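Local coordinates for hemin ABC transporter, periplasmic hemin-binding protein HutB (Vibrio cholerae, PDB 5KHL) that probably captures heme in the periplasm and hands it to an inner-membrane ABC transporter for import, at residues A[37-42]-A[52-57]; A[61-66]-A[86-91]; A[113-118]-A[129-134]; A[207-212]-A[241-246]. One frame throughout, in Å; residues are numbered along the deposited sequence.

Interaction 1. Residues A[37-42]-A[52-57]; sequences QQLVAV and LNLPTV
The outer strand 39-42 of the four-stranded parallel sheet in the N-terminal lobe of this periplasmic binding protein is flanked by an extended loop, and Leu39, Ala41 and Val42 of the strand meet Leu54, Pro55 and Val57 of that loop. A single backbone hydrogen bond joins the two: Val42 N donates to Pro55 O over 3.1 Å. The bond is straight at the hydrogen (162°), and the donor lies nearly along the C=O axis. The same carbonyl oxygen also receives a CA-H...O contact from Ala41, and Val42 O takes another from Thr56 CA at 3.2 Å, so that weaker contacts supplement the lone conventional bond.

Leu54 is the main apolar knob. Its chi1 of -75° turns the side chain to the strand, and the fork at CG gives its two methyls different neighbours. CD1 reaches Val42 CG1 at 3.7 Å and Leu39 CD1 at 3.9 Å, the Leu54 side chain crossing both partners at about a right angle. CD2 instead lies against the backbone, 3.4 Å from Val40 C. Behind this cluster Leu39 also packs on Ile30 and Leu31 of helix 24-32, linking the loop indirectly to that helix, while backbone bonds from Val40 and Ala41 to strand 19-21 hold the strand in its sheet.

Pro55 fits closely over the bend at Val40, its CD only 3.0 Å from Val40 O. Next to it, the small Ala41 CB touches two loop residues, Pro55 CG at 3.8 Å and Val57 CG2 at 3.7 Å.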
# COMPACT_ATOMS: atom_id res chain seq x y z
N GLN A 37 15.46 2.35 -15.66
CA GLN A 37 16.90 2.52 -15.93
C GLN A 37 17.47 3.71 -15.15
O GLN A 37 18.69 3.87 -15.06
CB GLN A 37 17.16 2.70 -17.43
CG GLN A 37 16.52 3.94 -18.05
CD GLN A 37 15.00 3.82 -18.18
OE1 GLN A 37 14.43 2.73 -18.01
NE2 GLN A 37 14.33 4.93 -18.49
N GLN A 38 16.59 4.53 -14.58
CA GLN A 38 16.98 5.69 -13.79
C GLN A 38 17.25 5.36 -12.32
O GLN A 38 17.92 6.13 -11.62
CB GLN A 38 15.91 6.78 -13.88
CG GLN A 38 15.67 7.26 -15.29
CD GLN A 38 14.68 8.41 -15.35
OE1 GLN A 38 14.45 9.09 -14.34
NE2 GLN A 38 14.10 8.64 -16.51
N LEU A 39 16.72 4.24 -11.85
CA LEU A 39 16.96 3.78 -10.49
C LEU A 39 18.43 3.35 -10.33
O LEU A 39 18.98 2.67 -11.19
CB LEU A 39 16.04 2.60 -10.13
CG LEU A 39 14.55 2.85 -9.90
CD1 LEU A 39 13.83 1.51 -9.83
CD2 LEU A 39 14.34 3.61 -8.63
N VAL A 40 19.03 3.77 -9.22
CA VAL A 40 20.33 3.26 -8.80
C VAL A 40 20.20 2.46 -7.52
O VAL A 40 21.09 1.71 -7.17
CB VAL A 40 21.35 4.39 -8.57
CG1 VAL A 40 21.62 5.12 -9.86
CG2 VAL A 40 20.87 5.35 -7.48
N ALA A 41 19.08 2.62 -6.83
CA ALA A 41 18.84 1.92 -5.57
C ALA A 41 17.40 2.08 -5.14
O ALA A 41 16.74 3.04 -5.48
CB ALA A 41 19.78 2.44 -4.49
N VAL A 42 16.91 1.13 -4.35
CA VAL A 42 15.54 1.12 -3.86
C VAL A 42 15.57 0.81 -2.37
O VAL A 42 16.61 0.49 -1.83
CB VAL A 42 14.67 0.08 -4.59
CG1 VAL A 42 14.84 0.21 -6.09
CG2 VAL A 42 15.03 -1.34 -4.17
N LEU A 52 18.16 -6.42 -12.27
CA LEU A 52 18.65 -5.04 -12.20
C LEU A 52 19.87 -4.92 -11.29
O LEU A 52 20.64 -3.97 -11.41
CB LEU A 52 17.54 -4.13 -11.70
CG LEU A 52 17.00 -3.07 -12.66
CD1 LEU A 52 17.27 -3.45 -14.11
CD2 LEU A 52 15.51 -2.87 -12.44
N ASN A 53 20.02 -5.89 -10.38
CA ASN A 53 21.07 -5.87 -9.37
C ASN A 53 21.08 -4.56 -8.57
O ASN A 53 22.15 -4.01 -8.26
CB ASN A 53 22.44 -6.12 -10.02
CG ASN A 53 22.57 -7.54 -10.60
OD1 ASN A 53 21.89 -8.46 -10.17
ND2 ASN A 53 23.46 -7.70 -11.58
N LEU A 54 19.90 -4.04 -8.25
CA LEU A 54 19.83 -2.76 -7.54
C LEU A 54 20.17 -2.95 -6.07
O LEU A 54 19.69 -3.87 -5.43
CB LEU A 54 18.45 -2.13 -7.69
CG LEU A 54 18.10 -1.47 -9.04
CD1 LEU A 54 16.61 -1.14 -9.09
CD2 LEU A 54 18.92 -0.21 -9.26
N PRO A 55 21.04 -2.10 -5.53
CA PRO A 55 21.29 -2.13 -4.09
C PRO A 55 20.08 -1.65 -3.30
O PRO A 55 19.26 -0.85 -3.82
CB PRO A 55 22.47 -1.17 -3.92
CG PRO A 55 22.37 -0.25 -5.06
CD PRO A 55 21.83 -1.05 -6.21
N THR A 56 19.94 -2.16 -2.08
CA THR A 56 18.91 -1.69 -1.19
C THR A 56 19.52 -0.62 -0.33
O THR A 56 20.71 -0.35 -0.39
CB THR A 56 18.29 -2.78 -0.30
OG1 THR A 56 19.32 -3.59 0.28
CG2 THR A 56 17.36 -3.64 -1.12
N VAL A 57 18.69 -0.00 0.48
CA VAL A 57 19.05 1.27 1.04
C VAL A 57 18.46 1.24 2.43
O VAL A 57 18.64 2.14 3.24
CB VAL A 57 18.56 2.39 0.07
CG1 VAL A 57 17.81 3.50 0.76
CG2 VAL A 57 19.72 2.89 -0.81

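Interaction 2. Residues A[61-66]-A[86-91]; sequences RRLAAE and TALQQL. With SO4 (sulfate ion), chain B.
Glu66 N donates a nearly straight hydrogen bond (168°) to O1 of a sulfate ion at 2.9 Å, while the Glu66 chain bends at chi2 so that its carboxylate comes near the Gln90 amide without bonding to it. The anion, probably from the crystallisation liquor, is also bound by Gly67 N. It sits at the start of helix 65-69, just after the N-cap residue Ala64, where the helix end would be expected to attract negative charge.

No hydrogen bond crosses to helix 85-93; methyl contacts and the Gln90 amide make up the contact. Ala65 CB points at that helix and meets Ala87 CB at 3.8 Å. The amide of Gln90 lies against the same methyl, with OE1 3.5 Å from Ala65 CB. Its rotation is helped by a bond to its own helix, from Gln90 NE2 to Thr86 O at 3.3 Å, in which the donor stands above the carbonyl plane. Deeper in, Leu63 CD1 approaches Leu88 CD2 at 4.2 Å, and Leu91 CD2 comes near Ala65 O.

Leu63, Leu88 and Leu91 all rest on Leu76 of strand 75-78. Helix 85-93 links this strand to its parallel neighbour 97-100, the beta-alpha-beta crossover of an alpha/beta lobe.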
# COMPACT_ATOMS: atom_id res chain seq x y z
N ARG A 61 12.89 5.17 6.96
CA ARG A 61 12.92 5.89 8.23
C ARG A 61 14.32 5.92 8.83
O ARG A 61 14.56 6.57 9.84
CB ARG A 61 11.95 5.25 9.22
CG ARG A 61 10.54 5.74 9.13
CD ARG A 61 9.65 4.93 10.06
NE ARG A 61 8.82 3.99 9.32
CZ ARG A 61 7.62 4.28 8.82
NH1 ARG A 61 7.11 5.49 9.01
NH2 ARG A 61 6.92 3.36 8.16
N ARG A 62 15.25 5.19 8.22
CA ARG A 62 16.61 5.07 8.73
C ARG A 62 17.58 4.99 7.56
O ARG A 62 18.29 3.99 7.37
CB ARG A 62 16.74 3.86 9.66
CG ARG A 62 16.28 4.18 11.07
CD ARG A 62 15.67 3.01 11.78
NE ARG A 62 14.99 3.46 12.99
CZ ARG A 62 14.77 2.71 14.06
NH1 ARG A 62 15.18 1.45 14.08
NH2 ARG A 62 14.13 3.22 15.11
N LEU A 63 17.57 6.06 6.78
CA LEU A 63 18.48 6.19 5.67
C LEU A 63 19.85 6.57 6.20
O LEU A 63 19.96 7.29 7.19
CB LEU A 63 17.98 7.24 4.69
CG LEU A 63 16.64 6.94 4.00
CD1 LEU A 63 16.25 8.10 3.13
CD2 LEU A 63 16.76 5.69 3.18
N ALA A 64 20.88 6.05 5.55
CA ALA A 64 22.28 6.35 5.88
C ALA A 64 22.81 7.40 4.91
O ALA A 64 22.85 7.19 3.70
CB ALA A 64 23.13 5.08 5.84
N ALA A 65 23.21 8.54 5.43
CA ALA A 65 23.62 9.65 4.57
C ALA A 65 24.83 9.25 3.71
O ALA A 65 24.77 9.34 2.48
CB ALA A 65 23.94 10.89 5.41
N GLU A 66 25.89 8.76 4.35
CA GLU A 66 27.09 8.36 3.61
C GLU A 66 26.80 7.18 2.68
O GLU A 66 27.31 7.15 1.56
CB GLU A 66 28.23 8.01 4.58
CG GLU A 66 28.73 9.20 5.35
CD GLU A 66 29.30 10.27 4.43
OE1 GLU A 66 29.10 11.47 4.73
OE2 GLU A 66 29.96 9.90 3.43
N THR A 86 18.42 14.56 9.69
CA THR A 86 19.84 14.89 9.66
C THR A 86 20.56 14.29 8.44
O THR A 86 21.57 14.81 7.99
CB THR A 86 20.54 14.46 10.95
OG1 THR A 86 21.90 14.91 10.92
CG2 THR A 86 20.49 12.94 11.11
N ALA A 87 20.04 13.19 7.91
CA ALA A 87 20.64 12.57 6.73
C ALA A 87 20.12 13.27 5.49
O ALA A 87 20.85 13.48 4.52
CB ALA A 87 20.33 11.09 6.67
N LEU A 88 18.84 13.65 5.54
CA LEU A 88 18.25 14.36 4.43
C LEU A 88 18.95 15.70 4.19
O LEU A 88 19.09 16.12 3.05
CB LEU A 88 16.76 14.56 4.67
CG LEU A 88 16.00 13.25 4.90
CD1 LEU A 88 14.52 13.52 5.06
CD2 LEU A 88 16.26 12.24 3.78
N GLN A 89 19.38 16.38 5.25
CA GLN A 89 20.10 17.65 5.07
C GLN A 89 21.46 17.41 4.41
O GLN A 89 21.84 18.14 3.50
CB GLN A 89 20.29 18.42 6.39
CG GLN A 89 20.20 17.58 7.65
CD GLN A 89 20.85 18.21 8.88
OE1 GLN A 89 22.06 18.48 8.90
NE2 GLN A 89 20.05 18.43 9.93
N GLN A 90 22.16 16.38 4.86
CA GLN A 90 23.45 16.00 4.28
C GLN A 90 23.37 15.71 2.78
O GLN A 90 24.32 15.93 2.04
CB GLN A 90 24.02 14.79 5.02
CG GLN A 90 24.29 15.02 6.50
CD GLN A 90 25.04 13.87 7.16
OE1 GLN A 90 26.07 13.41 6.65
NE2 GLN A 90 24.53 13.42 8.30
N LEU A 91 22.23 15.21 2.34
CA LEU A 91 22.03 14.97 0.92
C LEU A 91 21.75 16.27 0.18
O LEU A 91 22.38 16.56 -0.84
CB LEU A 91 20.88 13.98 0.72
CG LEU A 91 21.11 12.64 1.40
CD1 LEU A 91 19.83 11.81 1.32
CD2 LEU A 91 22.28 11.90 0.74
S SO4 B . 26.36 6.94 7.51
O1 SO4 B . 26.21 8.36 7.23
O2 SO4 B . 25.25 6.48 8.34
O3 SO4 B . 26.34 6.16 6.27
O4 SO4 B . 27.62 6.74 8.22

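Interaction 3. Residues A[113-118]-A[129-134]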
# COMPACT_ATOMS: atom_id res chain seq x y z
N ARG A 113 0.49 11.35 -7.18
CA ARG A 113 1.77 10.66 -7.11
C ARG A 113 2.32 10.38 -8.51
O ARG A 113 3.51 10.56 -8.77
CB ARG A 113 1.62 9.35 -6.31
CG ARG A 113 2.92 8.87 -5.64
CD ARG A 113 2.63 8.11 -4.32
NE ARG A 113 1.72 7.01 -4.54
CZ ARG A 113 0.50 6.92 -4.05
NH1 ARG A 113 0.01 7.85 -3.24
NH2 ARG A 113 -0.23 5.87 -4.36
N ILE A 114 1.44 9.96 -9.41
CA ILE A 114 1.83 9.68 -10.80
C ILE A 114 2.36 10.95 -11.44
O ILE A 114 3.37 10.93 -12.14
CB ILE A 114 0.66 9.10 -11.64
CG1 ILE A 114 0.25 7.73 -11.11
CG2 ILE A 114 1.03 8.98 -13.12
CD1 ILE A 114 -0.95 7.14 -11.82
N ASP A 115 1.69 12.07 -11.18
CA ASP A 115 2.13 13.36 -11.71
C ASP A 115 3.49 13.75 -11.14
O ASP A 115 4.37 14.19 -11.88
CB ASP A 115 1.13 14.49 -11.40
CG ASP A 115 -0.06 14.49 -12.32
OD1 ASP A 115 -1.08 15.06 -11.90
OD2 ASP A 115 0.02 13.95 -13.45
N GLN A 116 3.65 13.58 -9.83
CA GLN A 116 4.87 14.00 -9.13
C GLN A 116 6.07 13.23 -9.65
O GLN A 116 7.11 13.82 -9.89
CB GLN A 116 4.73 13.80 -7.62
CG GLN A 116 3.91 14.89 -6.92
CD GLN A 116 3.47 14.49 -5.52
OE1 GLN A 116 3.14 13.33 -5.27
NE2 GLN A 116 3.48 15.44 -4.60
N ILE A 117 5.90 11.93 -9.88
CA ILE A 117 6.97 11.08 -10.40
C ILE A 117 7.27 11.31 -11.87
O ILE A 117 8.44 11.42 -12.27
CB ILE A 117 6.63 9.57 -10.21
CG1 ILE A 117 6.52 9.20 -8.73
CG2 ILE A 117 7.65 8.71 -10.94
CD1 ILE A 117 7.45 9.99 -7.83
N ALA A 118 6.22 11.36 -12.69
CA ALA A 118 6.35 11.61 -14.13
C ALA A 118 7.15 12.88 -14.40
O ALA A 118 7.95 12.94 -15.34
CB ALA A 118 4.97 11.72 -14.79
N LYS A 129 -1.75 8.36 -20.06
CA LYS A 129 -2.15 7.00 -20.36
C LYS A 129 -2.17 6.11 -19.11
O LYS A 129 -3.03 5.24 -19.00
CB LYS A 129 -1.24 6.39 -21.43
CG LYS A 129 -1.88 6.41 -22.82
CD LYS A 129 -3.27 5.75 -22.77
CE LYS A 129 -3.94 5.72 -24.14
NZ LYS A 129 -5.05 4.72 -24.15
N LEU A 130 -1.27 6.36 -18.16
CA LEU A 130 -1.25 5.58 -16.92
C LEU A 130 -2.33 6.04 -15.94
O LEU A 130 -2.99 5.23 -15.29
CB LEU A 130 0.14 5.64 -16.26
CG LEU A 130 0.22 4.90 -14.91
CD1 LEU A 130 0.06 3.41 -15.08
CD2 LEU A 130 1.50 5.20 -14.17
N LYS A 131 -2.53 7.35 -15.83
CA LYS A 131 -3.60 7.85 -14.99
C LYS A 131 -4.93 7.39 -15.56
O LYS A 131 -5.86 7.07 -14.83
CB LYS A 131 -3.56 9.37 -14.87
CG LYS A 131 -2.26 9.90 -14.29
CD LYS A 131 -2.46 11.25 -13.60
CE LYS A 131 -2.73 12.34 -14.59
NZ LYS A 131 -2.89 13.61 -13.87
N GLU A 132 -4.98 7.31 -16.89
CA GLU A 132 -6.16 6.82 -17.57
C GLU A 132 -6.45 5.37 -17.25
O GLU A 132 -7.59 5.02 -16.98
CB GLU A 132 -6.04 6.99 -19.08
CG GLU A 132 -6.34 8.38 -19.57
CD GLU A 132 -6.03 8.54 -21.04
OE1 GLU A 132 -6.04 7.51 -21.74
OE2 GLU A 132 -5.75 9.68 -21.48
N ASN A 133 -5.43 4.52 -17.28
CA ASN A 133 -5.66 3.14 -16.91
C ASN A 133 -6.11 3.07 -15.47
O ASN A 133 -7.04 2.32 -15.13
CB ASN A 133 -4.43 2.27 -17.10
CG ASN A 133 -4.70 0.79 -16.79
OD1 ASN A 133 -3.92 0.13 -16.09
ND2 ASN A 133 -5.82 0.27 -17.30
N VAL A 134 -5.48 3.88 -14.63
CA VAL A 134 -5.81 3.90 -13.21
C VAL A 134 -7.28 4.23 -12.99
O VAL A 134 -7.96 3.56 -12.19
CB VAL A 134 -4.95 4.92 -12.44
CG1 VAL A 134 -5.62 5.30 -11.14
CG2 VAL A 134 -3.57 4.33 -12.18
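Apolar contact between helices 107-120 and 125-143 centres on Ile114, which reaches across to Leu130, Lys131 and Val134. The short segments run nearly antiparallel, at 163°, with their axes 10.6 Å apart, a separation spanned mainly by Ile114, Leu130 and Lys131. CD1 of Ile114 ends between two methyls of the partner helix, 3.9 Å from Leu130 CD2 and also 3.9 Å from Val134 CG2. On its other branch, Ile114 CG2 touches the aliphatic part of Lys131, at CG, over 3.6 Å. The Ile114 side chain slides past those of Lys131 and Val134 in opposite directions, but passes Leu130 at a slant. Leu29 of helix 24-32 also touches Ile114, and Leu256 and Leu259 of helix 256-269 touch Val134, so the apolar patch continues into further helices.

The ionic part lies next to it. Lys131 runs over Ile114 and then bends at chi3 (-70°), which brings its ammonium group to Asp115. Lys131 NZ forms a salt bridge with Asp115 OD2 at 3.0 Å, reaching it on the syn side and 21° out of the carboxylate plane. A second, weak hydrogen bond goes from Lys131 NZ to Asp115 OD1, also at 3.0 Å, so the ammonium group spans both oxygens of the carboxylate.

Lys131 therefore works at two levels, its methylenes covering Ile114 and its charge paired with Asp115. Because both charged residues are partly exposed, water probably screens the pair to some extent, whereas the buried Ile114 makes purely apolar contacts on the long helix that joins the two lobes.

Interaction 4. Residues A[207-212]-A[241-246]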
# COMPACT_ATOMS: atom_id res chain seq x y z
N MET A 207 -16.45 -10.81 5.09
CA MET A 207 -15.11 -11.19 4.71
C MET A 207 -14.09 -10.46 5.55
O MET A 207 -14.21 -9.25 5.78
CB MET A 207 -14.87 -10.91 3.22
CG MET A 207 -13.45 -11.24 2.76
SD MET A 207 -13.11 -10.70 1.07
CE MET A 207 -13.74 -12.10 0.15
N VAL A 208 -13.08 -11.17 6.00
CA VAL A 208 -12.00 -10.51 6.68
C VAL A 208 -10.74 -10.58 5.81
O VAL A 208 -10.40 -11.63 5.27
CB VAL A 208 -11.78 -11.11 8.07
CG1 VAL A 208 -10.49 -10.61 8.70
CG2 VAL A 208 -12.99 -10.81 8.95
N LEU A 209 -10.07 -9.44 5.65
CA LEU A 209 -8.78 -9.38 4.97
C LEU A 209 -7.65 -9.31 6.02
O LEU A 209 -7.83 -8.65 7.06
CB LEU A 209 -8.71 -8.18 4.03
CG LEU A 209 -9.81 -8.04 2.97
CD1 LEU A 209 -9.60 -6.78 2.12
CD2 LEU A 209 -9.88 -9.30 2.10
N VAL A 210 -6.51 -9.95 5.77
CA VAL A 210 -5.49 -10.01 6.82
C VAL A 210 -4.14 -9.42 6.46
O VAL A 210 -3.62 -9.63 5.37
CB VAL A 210 -5.27 -11.44 7.30
CG1 VAL A 210 -3.83 -11.66 7.71
CG2 VAL A 210 -6.20 -11.73 8.47
N SER A 211 -3.61 -8.69 7.45
CA SER A 211 -2.34 -7.93 7.46
C SER A 211 -1.22 -8.43 6.56
O SER A 211 -0.09 -8.64 7.01
CB SER A 211 -1.82 -7.84 8.90
OG SER A 211 -2.50 -8.75 9.76
N GLY A 212 -1.52 -8.57 5.28
CA GLY A 212 -0.58 -9.15 4.36
C GLY A 212 -0.93 -10.60 4.13
O GLY A 212 -1.51 -11.25 4.99
N ASN A 241 -14.19 -17.28 5.53
CA ASN A 241 -13.99 -16.40 4.40
C ASN A 241 -12.92 -15.36 4.75
O ASN A 241 -13.16 -14.16 4.75
CB ASN A 241 -15.31 -15.78 3.98
CG ASN A 241 -15.24 -15.09 2.63
OD1 ASN A 241 -15.97 -14.15 2.36
ND2 ASN A 241 -14.34 -15.55 1.77
N ILE A 242 -11.73 -15.87 5.07
CA ILE A 242 -10.57 -15.08 5.49
C ILE A 242 -9.53 -15.03 4.38
O ILE A 242 -8.91 -16.04 4.05
CB ILE A 242 -9.96 -15.65 6.79
CG1 ILE A 242 -10.94 -15.43 7.94
CG2 ILE A 242 -8.62 -15.00 7.10
CD1 ILE A 242 -10.84 -16.48 9.01
N VAL A 243 -9.33 -13.84 3.81
CA VAL A 243 -8.64 -13.68 2.53
C VAL A 243 -7.37 -12.84 2.62
O VAL A 243 -7.33 -11.80 3.27
CB VAL A 243 -9.60 -13.05 1.49
CG1 VAL A 243 -8.92 -12.84 0.17
CG2 VAL A 243 -10.84 -13.92 1.33
N ALA A 244 -6.31 -13.30 1.95
CA ALA A 244 -5.02 -12.65 2.03
C ALA A 244 -4.90 -11.52 1.03
O ALA A 244 -5.26 -11.68 -0.14
CB ALA A 244 -3.90 -13.66 1.82
N ILE A 245 -4.40 -10.38 1.48
CA ILE A 245 -4.15 -9.26 0.60
C ILE A 245 -2.66 -8.89 0.69
O ILE A 245 -2.10 -8.81 1.77
CB ILE A 245 -5.08 -8.05 0.93
CG1 ILE A 245 -4.89 -6.92 -0.07
CG2 ILE A 245 -4.87 -7.53 2.36
CD1 ILE A 245 -5.91 -5.78 0.10
N ASP A 246 -2.02 -8.70 -0.46
CA ASP A 246 -0.59 -8.43 -0.50
C ASP A 246 -0.24 -7.15 0.23
O ASP A 246 -0.77 -6.09 -0.08
CB ASP A 246 -0.11 -8.35 -1.95
CG ASP A 246 1.40 -8.49 -2.09
OD1 ASP A 246 1.86 -9.57 -2.54
OD2 ASP A 246 2.13 -7.54 -1.74
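Val243 fits into the hollow between Met207 and Leu209 on the adjacent strand. One of its methyls, CG2, meets the end of the methionine, 3.6 Å from Met207 CE. The thioether gets there because its first two torsions are extended and the chain then bends at chi3 (-85°), swinging the methyl over the valine. On the other flank Leu209 lies alongside Val243 and points the same way, with Leu209 CD2 3.8 Å from Val243 CB. Further along, Ile245 CG2 fits beside Leu209 CB at 4.2 Å and near Val210 O. Helix 256-269 covers this row, Ile265 touching Met207 and Ile245 while Leu268 touches Val243.

The two strands are parallel neighbours at the edge of the five-stranded mixed sheet of the C-terminal lobe, and the chain between them passes through helices 221-227 and 235-238 in a beta-alpha-beta crossover. Their short axes come within 4.8 Å and are twisted by 34° relative to each other. Three backbone bonds zip them together. The tightest runs from Val243 N to Val208 O, 2.9 Å long and nearly straight at 174°; Val208 N bonds to Asn241 O, and Val210 N to Val243 O.

On the face bearing Val208 and Val210 the fit is looser. Ile242 spreads its branches between the two valines: CG1 approaches Val208 CB at 4.4 Å, and CG2 comes to 4.3 Å from Val210 CG2. Helix 221-227 of the crossover covers Ile242, Val224 resting on both Ile242 and Val210, and Leu225 adding to Ile242.

How the interactions relate
From the N terminus the four contacts follow one another in series, with none enclosing or crossing another. Interaction 1 folds a loop back on the outer strand of the N-terminal sheet, and the chain then enters interaction 2, which packs the start of helix 65-69 directly on helix 85-93, with strand 75-78 coming between them along the chain. These two touch directly, Val57 CG1 lying 3.4 Å from Leu63 CD2. Interaction 3 closes the short turn between helices 107-120 and 125-143; its nearest atoms are about 7 Å from interaction 1. Helix 125-143 then leads to the C-terminal lobe, where interaction 4 joins two sheet strands on the opposite side of the chain's centre from the other three.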